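Local coordinates for restriction endonuclease r.bpuji (Bacillus pumilus, PDB 2VLA), which is a restriction endonuclease whose N-terminal recognition domain, the part studied here, binds its cognate DNA and probably directs the whole enzyme's cleavage of DNA, at residues Y3-Q8 / I181-E186; D149-Q154 / K176-I181. All coordinates share one frame; numbering follows the deposited sequence. Where two conformers were deposited one is given.

Contact 1 (Y3-Q8 / I181-E186)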
ATOM      1  N   TYR A   3     -20.733  14.522  -0.671  1.00 23.08           N
ATOM      2  CA  TYR A   3     -19.293  14.400  -0.508  1.00 19.46           C
ATOM      3  C   TYR A   3     -18.736  15.644   0.131  1.00 19.19           C
ATOM      4  O   TYR A   3     -18.919  16.753  -0.377  1.00 20.71           O
ATOM      5  CB  TYR A   3     -18.639  14.172  -1.864  1.00 16.30           C
ATOM      6  CG  TYR A   3     -17.106  14.237  -1.867  1.00 13.96           C
ATOM      7  CD1 TYR A   3     -16.353  13.536  -0.944  1.00 15.55           C
ATOM      8  CD2 TYR A   3     -16.442  14.939  -2.851  1.00 15.26           C
ATOM      9  CE1 TYR A   3     -14.935  13.591  -0.980  1.00 15.18           C
ATOM     10  CE2 TYR A   3     -15.080  14.977  -2.907  1.00 16.34           C
ATOM     11  CZ  TYR A   3     -14.329  14.288  -1.992  1.00 13.80           C
ATOM     12  OH  TYR A   3     -12.942  14.365  -2.080  1.00 15.14           O
ATOM     13  N   ASN A   4     -18.087  15.464   1.279  1.00 17.81           N
ATOM     14  CA  ASN A   4     -17.434  16.553   1.956  1.00 20.94           C
ATOM     15  C   ASN A   4     -16.046  16.150   2.327  1.00 19.29           C
ATOM     16  O   ASN A   4     -15.840  15.464   3.326  1.00 20.54           O
ATOM     17  CB  ASN A   4     -18.206  16.953   3.211  1.00 21.36           C
ATOM     18  CG  ASN A   4     -17.578  18.122   3.924  1.00 28.53           C
ATOM     19  OD1 ASN A   4     -16.645  18.756   3.408  1.00 30.27           O
ATOM     20  ND2 ASN A   4     -18.081  18.429   5.113  1.00 37.06           N
ATOM     21  N   PRO A   5     -15.068  16.574   1.528  1.00 16.72           N
ATOM     22  CA  PRO A   5     -13.667  16.226   1.792  1.00 15.98           C
ATOM     23  C   PRO A   5     -13.103  16.909   3.020  1.00 16.80           C
ATOM     24  O   PRO A   5     -12.009  16.600   3.431  1.00 19.11           O
ATOM     25  CB  PRO A   5     -12.950  16.689   0.524  1.00 17.29           C
ATOM     26  CG  PRO A   5     -13.793  17.776  -0.009  1.00 18.88           C
ATOM     27  CD  PRO A   5     -15.215  17.363   0.297  1.00 18.64           C
ATOM     28  N   GLU A   6     -13.844  17.841   3.605  1.00 19.94           N
ATOM     29  CA  GLU A   6     -13.357  18.527   4.792  1.00 20.51           C
ATOM     30  C   GLU A   6     -13.105  17.546   5.937  1.00 18.60           C
ATOM     31  O   GLU A   6     -12.283  17.797   6.779  1.00 20.88           O
ATOM     32  CB  GLU A   6     -14.318  19.650   5.225  1.00 24.41           C
ATOM     33  CG  GLU A   6     -14.039  20.976   4.512  1.00 30.83           C
ATOM     34  CD  GLU A   6     -14.926  22.135   4.983  1.00 37.24           C
ATOM     35  OE1 GLU A   6     -15.519  22.047   6.084  1.00 45.89           O
ATOM     36  OE2 GLU A   6     -15.005  23.146   4.251  1.00 43.94           O
ATOM     37  N   GLU A   7     -13.835  16.431   5.965  1.00 17.48           N
ATOM     38  CA  GLU A   7     -13.552  15.350   6.923  1.00 15.50           C
ATOM     39  C   GLU A   7     -12.280  14.602   6.504  1.00 13.55           C
ATOM     40  O   GLU A   7     -12.260  13.894   5.517  1.00 14.61           O
ATOM     41  CB  GLU A   7     -14.730  14.382   7.011  1.00 16.56           C
ATOM     42  CG  GLU A   7     -15.996  15.001   7.558  1.00 23.47           C
ATOM     43  CD  GLU A   7     -17.189  14.029   7.565  1.00 23.88           C
ATOM     44  OE1 GLU A   7     -17.017  12.841   7.212  1.00 30.56           O
ATOM     45  OE2 GLU A   7     -18.304  14.462   7.941  1.00 40.94           O
ATOM     46  N   GLN A   8     -11.220  14.816   7.243  1.00 12.95           N
ATOM     47  CA  GLN A   8      -9.924  14.292   6.870  1.00 12.87           C
ATOM     48  C   GLN A   8      -9.483  13.223   7.851  1.00 13.97           C
ATOM     49  O   GLN A   8      -9.850  13.256   9.019  1.00 14.63           O
ATOM     50  CB  GLN A   8      -8.885  15.440   6.841  1.00 14.30           C
ATOM     51  CG  GLN A   8      -9.078  16.437   5.704  1.00 13.61           C
ATOM     52  CD  GLN A   8      -8.510  15.928   4.375  1.00 12.97           C
ATOM     53  OE1 GLN A   8      -7.309  15.751   4.237  1.00 13.65           O
ATOM     54  NE2 GLN A   8      -9.393  15.690   3.392  1.00 13.50           N
ATOM     55  N   ILE A 181     -14.351  14.065  -8.704  1.00 14.50           N
ATOM     56  CA  ILE A 181     -14.003  14.870  -9.848  1.00 13.56           C
ATOM     57  C   ILE A 181     -14.878  16.124  -9.935  1.00 13.72           C
ATOM     58  O   ILE A 181     -14.387  17.224 -10.156  1.00 14.25           O
ATOM     59  CB  ILE A 181     -14.108  14.040 -11.130  1.00 14.21           C
ATOM     60  CG1 ILE A 181     -12.992  12.940 -11.147  1.00 14.52           C
ATOM     61  CG2 ILE A 181     -14.065  14.943 -12.374  1.00 17.19           C
ATOM     62  CD1 ILE A 181     -11.603  13.429 -10.769  1.00 16.97           C
ATOM     63  N   GLU A 182     -16.167  15.973  -9.731  1.00 14.47           N
ATOM     64  CA  GLU A 182     -17.063  17.128  -9.782  1.00 15.26           C
ATOM     65  C   GLU A 182     -16.715  18.166  -8.698  1.00 14.80           C
ATOM     66  O   GLU A 182     -16.718  19.377  -8.951  1.00 16.57           O
ATOM     67  CB  GLU A 182     -18.529  16.680  -9.672  1.00 17.48           C
ATOM     68  CG  GLU A 182     -19.030  15.979 -10.947  1.00 21.55           C
ATOM     69  CD  GLU A 182     -20.409  15.304 -10.801  1.00 29.91           C
ATOM     70  OE1 GLU A 182     -20.875  15.092  -9.663  1.00 37.75           O
ATOM     71  OE2 GLU A 182     -21.007  14.961 -11.844  1.00 28.96           O
ATOM     72  N   LYS A 183     -16.335  17.687  -7.517  1.00 15.39           N
ATOM     73  CA  LYS A 183     -15.948  18.577  -6.427  1.00 15.66           C
ATOM     74  C   LYS A 183     -14.636  19.323  -6.746  1.00 15.02           C
ATOM     75  O   LYS A 183     -14.504  20.531  -6.478  1.00 16.52           O
ATOM     76  CB  LYS A 183     -15.816  17.773  -5.128  1.00 16.55           C
ATOM     77  CG  LYS A 183     -15.287  18.551  -3.947  1.00 17.23           C
ATOM     78  CD  LYS A 183     -16.142  19.752  -3.603  1.00 19.86           C
ATOM     79  CE  LYS A 183     -15.648  20.429  -2.353  1.00 22.53           C
ATOM     80  NZ  LYS A 183     -16.224  21.786  -2.176  1.00 27.93           N
ATOM     81  N   ILE A 184     -13.671  18.618  -7.330  1.00 13.67           N
ATOM     82  CA  ILE A 184     -12.408  19.253  -7.710  1.00 13.62           C
ATOM     83  C   ILE A 184     -12.670  20.335  -8.751  1.00 15.71           C
ATOM     84  O   ILE A 184     -12.161  21.429  -8.648  1.00 16.60           O
ATOM     85  CB  ILE A 184     -11.370  18.218  -8.222  1.00 13.87           C
ATOM     86  CG1 ILE A 184     -10.924  17.322  -7.052  1.00 14.35           C
ATOM     87  CG2 ILE A 184     -10.147  18.928  -8.871  1.00 15.21           C
ATOM     88  CD1 ILE A 184     -10.006  16.168  -7.434  1.00 14.49           C
ATOM     89  N   ILE A 185     -13.535  20.047  -9.711  1.00 16.61           N
ATOM     90  CA  ILE A 185     -13.847  21.016 -10.744  1.00 17.00           C
ATOM     91  C   ILE A 185     -14.536  22.264 -10.134  1.00 16.90           C
ATOM     92  O   ILE A 185     -14.205  23.395 -10.488  1.00 19.53           O
ATOM     93  CB  ILE A 185     -14.737  20.398 -11.837  1.00 18.56           C
ATOM     94  CG1 ILE A 185     -13.914  19.397 -12.682  1.00 18.94           C
ATOM     95  CG2 ILE A 185     -15.350  21.502 -12.721  1.00 19.74           C
ATOM     96  CD1 ILE A 185     -14.758  18.556 -13.662  1.00 20.16           C
ATOM     97  N   GLU A 186     -15.452  22.056  -9.196  0.60 17.79           N
ATOM     98  CA  GLU A 186     -16.116  23.188  -8.539  0.60 18.78           C
ATOM     99  C   GLU A 186     -15.121  24.006  -7.724  0.60 18.99           C
ATOM    100  O   GLU A 186     -15.110  25.240  -7.795  0.60 19.26           O
ATOM    101  CB  GLU A 186     -17.251  22.712  -7.639  0.60 19.17           C
ATOM    102  CG  GLU A 186     -17.995  23.854  -6.951  0.60 22.06           C
ATOM    103  CD  GLU A 186     -18.952  23.375  -5.878  0.60 25.16           C
ATOM    104  OE1 GLU A 186     -20.071  22.934  -6.227  0.60 33.08           O
ATOM    105  OE2 GLU A 186     -18.596  23.460  -4.682  0.60 31.08           O
TER
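Lys183 and Tyr3 illustrate how a lysine can serve two environments, its aliphatic stem meeting an aromatic edge while its ammonium group reaches beyond it. The stem begins at CB, which lies close to the plane of the tyrosine ring and meets its edge, with Lys183 CB 3.6 Å from Tyr3 CE2. With CG anti to the backbone N (chi1 174°), the stem stays at the same edge, Lys183 CG lying 3.7 Å from Tyr3 CE2. The chain then bends at chi2 (58°), and CE arrives beside the proline, 4.0 Å from Pro5 CG. At the tip, NZ forms a salt bridge with Asp187, one residue beyond this part of the helix.

The ring is held from other directions too: Pro5 CD lies 3.8 Å above one of its faces, over the centre, and Tyr3 OH is hydrogen-bonded to the carbonyl oxygen of Tyr163. Pro5 in turn belongs to a type I turn from Asn4 to Glu7, where Asn4 OD1 accepts the Glu6 N-H in an Asx turn. Gln8 NE2 donates to Pro5 O at 2.8 Å, in the carbonyl plane. Replacing Tyr3 with an alanine would probably open a gap between Pro5 and the lysine stem and leave the carbonyl of Tyr163 without its hydroxyl partner.

The contact thus presses the irregular N-terminal segment against helix 177-189, while Tyr163 belongs to helix 157-165, and Gln169 and Val170 of helix 168-171 also touch the tyrosine.

Contact 2 (D149-Q154 / K176-I181)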
ATOM      1  N   ASP A 149      -9.621  11.992 -16.672  1.00 13.38           N
ATOM      2  CA  ASP A 149      -9.351  12.065 -18.111  1.00 13.84           C
ATOM      3  C   ASP A 149     -10.654  12.167 -18.918  1.00 13.88           C
ATOM      4  O   ASP A 149     -10.737  12.913 -19.887  1.00 15.25           O
ATOM      5  CB  ASP A 149      -8.549  10.850 -18.579  1.00 13.93           C
ATOM      6  CG  ASP A 149      -7.087  10.957 -18.262  1.00 19.25           C
ATOM      7  OD1 ASP A 149      -6.633  12.069 -17.893  1.00 19.34           O
ATOM      8  OD2 ASP A 149      -6.370   9.939 -18.399  1.00 19.56           O
ATOM      9  N   ASN A 150     -11.667  11.419 -18.501  1.00 13.92           N
ATOM     10  CA  ASN A 150     -12.955  11.417 -19.200  1.00 14.78           C
ATOM     11  C   ASN A 150     -13.629  12.783 -19.142  1.00 14.79           C
ATOM     12  O   ASN A 150     -14.459  13.117 -19.992  1.00 17.37           O
ATOM     13  CB  ASN A 150     -13.875  10.327 -18.627  1.00 15.62           C
ATOM     14  CG  ASN A 150     -13.427   8.936 -19.006  1.00 18.59           C
ATOM     15  OD1 ASN A 150     -12.671   8.762 -19.954  1.00 24.36           O
ATOM     16  ND2 ASN A 150     -13.880   7.940 -18.259  1.00 20.29           N
ATOM     17  N   ASN A 151     -13.290  13.552 -18.111  1.00 15.29           N
ATOM     18  CA  ASN A 151     -13.825  14.866 -17.909  1.00 15.66           C
ATOM     19  C   ASN A 151     -12.797  15.968 -18.224  1.00 17.06           C
ATOM     20  O   ASN A 151     -12.968  17.128 -17.830  1.00 18.15           O
ATOM     21  CB  ASN A 151     -14.323  15.000 -16.472  1.00 17.14           C
ATOM     22  CG  ASN A 151     -15.625  14.302 -16.256  1.00 19.11           C
ATOM     23  OD1 ASN A 151     -16.678  14.860 -16.540  1.00 22.12           O
ATOM     24  ND2 ASN A 151     -15.575  13.058 -15.820  1.00 18.16           N
ATOM     25  N   ASN A 152     -11.734  15.590 -18.929  1.00 16.12           N
ATOM     26  CA  ASN A 152     -10.777  16.544 -19.466  1.00 17.75           C
ATOM     27  C   ASN A 152     -10.121  17.423 -18.405  1.00 18.18           C
ATOM     28  O   ASN A 152      -9.841  18.605 -18.648  1.00 20.32           O
ATOM     29  CB  ASN A 152     -11.444  17.381 -20.553  1.00 19.15           C
ATOM     30  CG  ASN A 152     -11.945  16.517 -21.713  1.00 20.92           C
ATOM     31  OD1 ASN A 152     -11.179  15.753 -22.292  1.00 27.78           O
ATOM     32  ND2 ASN A 152     -13.252  16.595 -22.013  1.00 25.69           N
ATOM     33  N   ILE A 153      -9.790  16.825 -17.258  1.00 15.24           N
ATOM     34  CA  ILE A 153      -8.910  17.481 -16.292  1.00 14.65           C
ATOM     35  C   ILE A 153      -7.803  16.534 -15.863  1.00 13.36           C
ATOM     36  O   ILE A 153      -7.890  15.310 -16.085  1.00 15.41           O
ATOM     37  CB  ILE A 153      -9.661  18.014 -15.043  1.00 15.59           C
ATOM     38  CG1 ILE A 153     -10.220  16.859 -14.206  1.00 15.58           C
ATOM     39  CG2 ILE A 153     -10.775  18.980 -15.460  1.00 19.85           C
ATOM     40  CD1 ILE A 153     -10.609  17.258 -12.810  1.00 16.54           C
ATOM     41  N   GLN A 154      -6.737  17.102 -15.304  1.00 15.51           N
ATOM     42  CA  GLN A 154      -5.669  16.300 -14.767  1.00 14.66           C
ATOM     43  C   GLN A 154      -5.453  16.657 -13.305  1.00 12.93           C
ATOM     44  O   GLN A 154      -5.750  17.767 -12.890  1.00 15.78           O
ATOM     45  CB  GLN A 154      -4.397  16.533 -15.570  1.00 19.66           C
ATOM     46  CG  GLN A 154      -4.534  16.083 -17.018  1.00 24.29           C
ATOM     47  CD  GLN A 154      -3.410  16.542 -17.876  1.00 27.11           C
ATOM     48  OE1 GLN A 154      -3.142  17.740 -17.981  1.00 29.86           O
ATOM     49  NE2 GLN A 154      -2.748  15.598 -18.531  1.00 32.92           N
ATOM     50  N   LYS A 176     -18.423   8.086  -4.790  0.50 12.76           N
ATOM     51  CA  LYS A 176     -18.090   7.684  -6.167  0.50 11.90           C
ATOM     52  C   LYS A 176     -17.005   8.596  -6.779  0.50 14.05           C
ATOM     53  O   LYS A 176     -16.992   9.802  -6.548  0.50 14.48           O
ATOM     54  CB  LYS A 176     -19.332   7.706  -7.040  0.50 13.24           C
ATOM     55  CG  LYS A 176     -20.427   6.741  -6.547  0.50 11.98           C
ATOM     56  CD  LYS A 176     -21.422   6.419  -7.629  0.50 19.74           C
ATOM     57  CE  LYS A 176     -22.445   5.386  -7.146  0.50 27.25           C
ATOM     58  NZ  LYS A 176     -21.874   3.998  -7.073  0.50 26.03           N
ATOM     59  N   PRO A 177     -16.082   8.007  -7.551  1.00 12.72           N
ATOM     60  CA  PRO A 177     -15.066   8.817  -8.219  1.00 13.45           C
ATOM     61  C   PRO A 177     -15.603  10.036  -8.949  1.00 13.56           C
ATOM     62  O   PRO A 177     -15.033  11.094  -8.850  1.00 12.88           O
ATOM     63  CB  PRO A 177     -14.413   7.821  -9.155  1.00 13.91           C
ATOM     64  CG  PRO A 177     -14.471   6.557  -8.398  1.00 13.08           C
ATOM     65  CD  PRO A 177     -15.856   6.576  -7.776  1.00 14.03           C
ATOM     66  N   ILE A 178     -16.752   9.939  -9.595  1.00 13.66           N
ATOM     67  CA  ILE A 178     -17.280  11.115 -10.280  1.00 14.01           C
ATOM     68  C   ILE A 178     -17.619  12.247  -9.300  1.00 14.67           C
ATOM     69  O   ILE A 178     -17.503  13.427  -9.642  1.00 15.08           O
ATOM     70  CB  ILE A 178     -18.549  10.792 -11.150  1.00 14.92           C
ATOM     71  CG1 ILE A 178     -18.929  12.045 -11.954  1.00 18.33           C
ATOM     72  CG2 ILE A 178     -19.744  10.273 -10.281  1.00 18.35           C
ATOM     73  CD1 ILE A 178     -17.883  12.461 -13.007  1.00 19.22           C
ATOM     74  N   GLU A 179     -18.058  11.898  -8.091  1.00 15.01           N
ATOM     75  CA  GLU A 179     -18.273  12.924  -7.058  1.00 14.93           C
ATOM     76  C   GLU A 179     -16.994  13.677  -6.706  1.00 14.24           C
ATOM     77  O   GLU A 179     -17.034  14.872  -6.428  1.00 15.40           O
ATOM     78  CB  GLU A 179     -18.827  12.311  -5.802  1.00 14.02           C
ATOM     79  CG  GLU A 179     -20.199  11.787  -5.929  1.00 18.31           C
ATOM     80  CD  GLU A 179     -20.666  11.134  -4.642  1.00 18.76           C
ATOM     81  OE1 GLU A 179     -21.022  11.884  -3.684  1.00 24.42           O
ATOM     82  OE2 GLU A 179     -20.607   9.895  -4.554  1.00 19.06           O
ATOM     83  N   VAL A 180     -15.869  12.959  -6.648  1.00 13.68           N
ATOM     84  CA  VAL A 180     -14.589  13.564  -6.347  1.00 13.46           C
ATOM     85  C   VAL A 180     -14.222  14.529  -7.466  1.00 13.28           C
ATOM     86  O   VAL A 180     -13.853  15.675  -7.220  1.00 14.37           O
ATOM     87  CB  VAL A 180     -13.497  12.486  -6.192  1.00 12.93           C
ATOM     88  CG1 VAL A 180     -12.125  13.143  -6.033  1.00 15.30           C
ATOM     89  CG2 VAL A 180     -13.799  11.599  -4.989  1.00 16.33           C
ATOM     90  N   ILE A 181     -14.351  14.065  -8.704  1.00 14.50           N
ATOM     91  CA  ILE A 181     -14.003  14.870  -9.848  1.00 13.56           C
ATOM     92  C   ILE A 181     -14.878  16.124  -9.935  1.00 13.72           C
ATOM     93  O   ILE A 181     -14.387  17.224 -10.156  1.00 14.25           O
ATOM     94  CB  ILE A 181     -14.108  14.040 -11.130  1.00 14.21           C
ATOM     95  CG1 ILE A 181     -12.992  12.940 -11.147  1.00 14.52           C
ATOM     96  CG2 ILE A 181     -14.065  14.943 -12.374  1.00 17.19           C
ATOM     97  CD1 ILE A 181     -11.603  13.429 -10.769  1.00 16.97           C
TER
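Asn151 sets its amide nitrogen against a methyl group, ND2 coming within 3.7 Å of Ile178 CD1. The polar group is not stranded by this unlike neighbour, because ND2 donates to the carbonyl of Thr147, one helical turn back. That bond probably limits the turning of the amide, and the two side chains cross at about a right angle. Ile178 reaches it by its longer branch: CG1 is anti to the backbone N (chi1 -173°), and the bend at chi2 (66°) brings CD1 to the amide although the side chain does not leave the backbone in that direction.

The other half of the contact is aliphatic. The CG2 methyl of Ile181 meets two partners from directions roughly at right angles, 4.1 Å from Asn151 CB and 4.2 Å from Ile153 CD1. The two isoleucine side chains slide past each other in opposite directions.

The turn that ends helix 137-150 is consistent with Asn151 and Ile153 both reaching this methyl. Asn152, with positive phi (58°), is the C-prime residue of a Schellman motif in which Ile153 N returns to Ala148 O and Asn152 N to Asp149 O. At the start of the other helix, Lys176 occupies the N-cap position and its backbone N donates to Glu179 OE2 at 2.8 Å, almost straight, although the oxygen is met from above the carboxylate plane. Lys176 also lines the pocket of the bound polyether.

The turn that follows helix 137-150 is thereby joined to the start of helix 177-189, with Thr147 touching both Ile178 and Ile181, Ile153 also resting on Ile185 and Arg188, and Asp149 packing on Leu232 of strand 230-232.

Overall arrangement
Helix 177-189 is the element common to both contacts, whose centres lie 11 Å apart. Contact 1 brings to it a segment remote in sequence, whereas contact 2 joins segments only 22 residues apart, with two helices between them. Each is only partly buried and far from the chain's centre, so neither is deep core, and both remain at least about 14 Å, by nearest atoms, from the bound DNA. Their chemistry differs: contact 1 lays a lysine stem against tyrosine and proline, while contact 2 relies on branched aliphatics and one amide. They share Ile181, which points away from segment 3-8, and touch directly, as where Tyr3 CD2 lies 3.6 Å from Glu179 O.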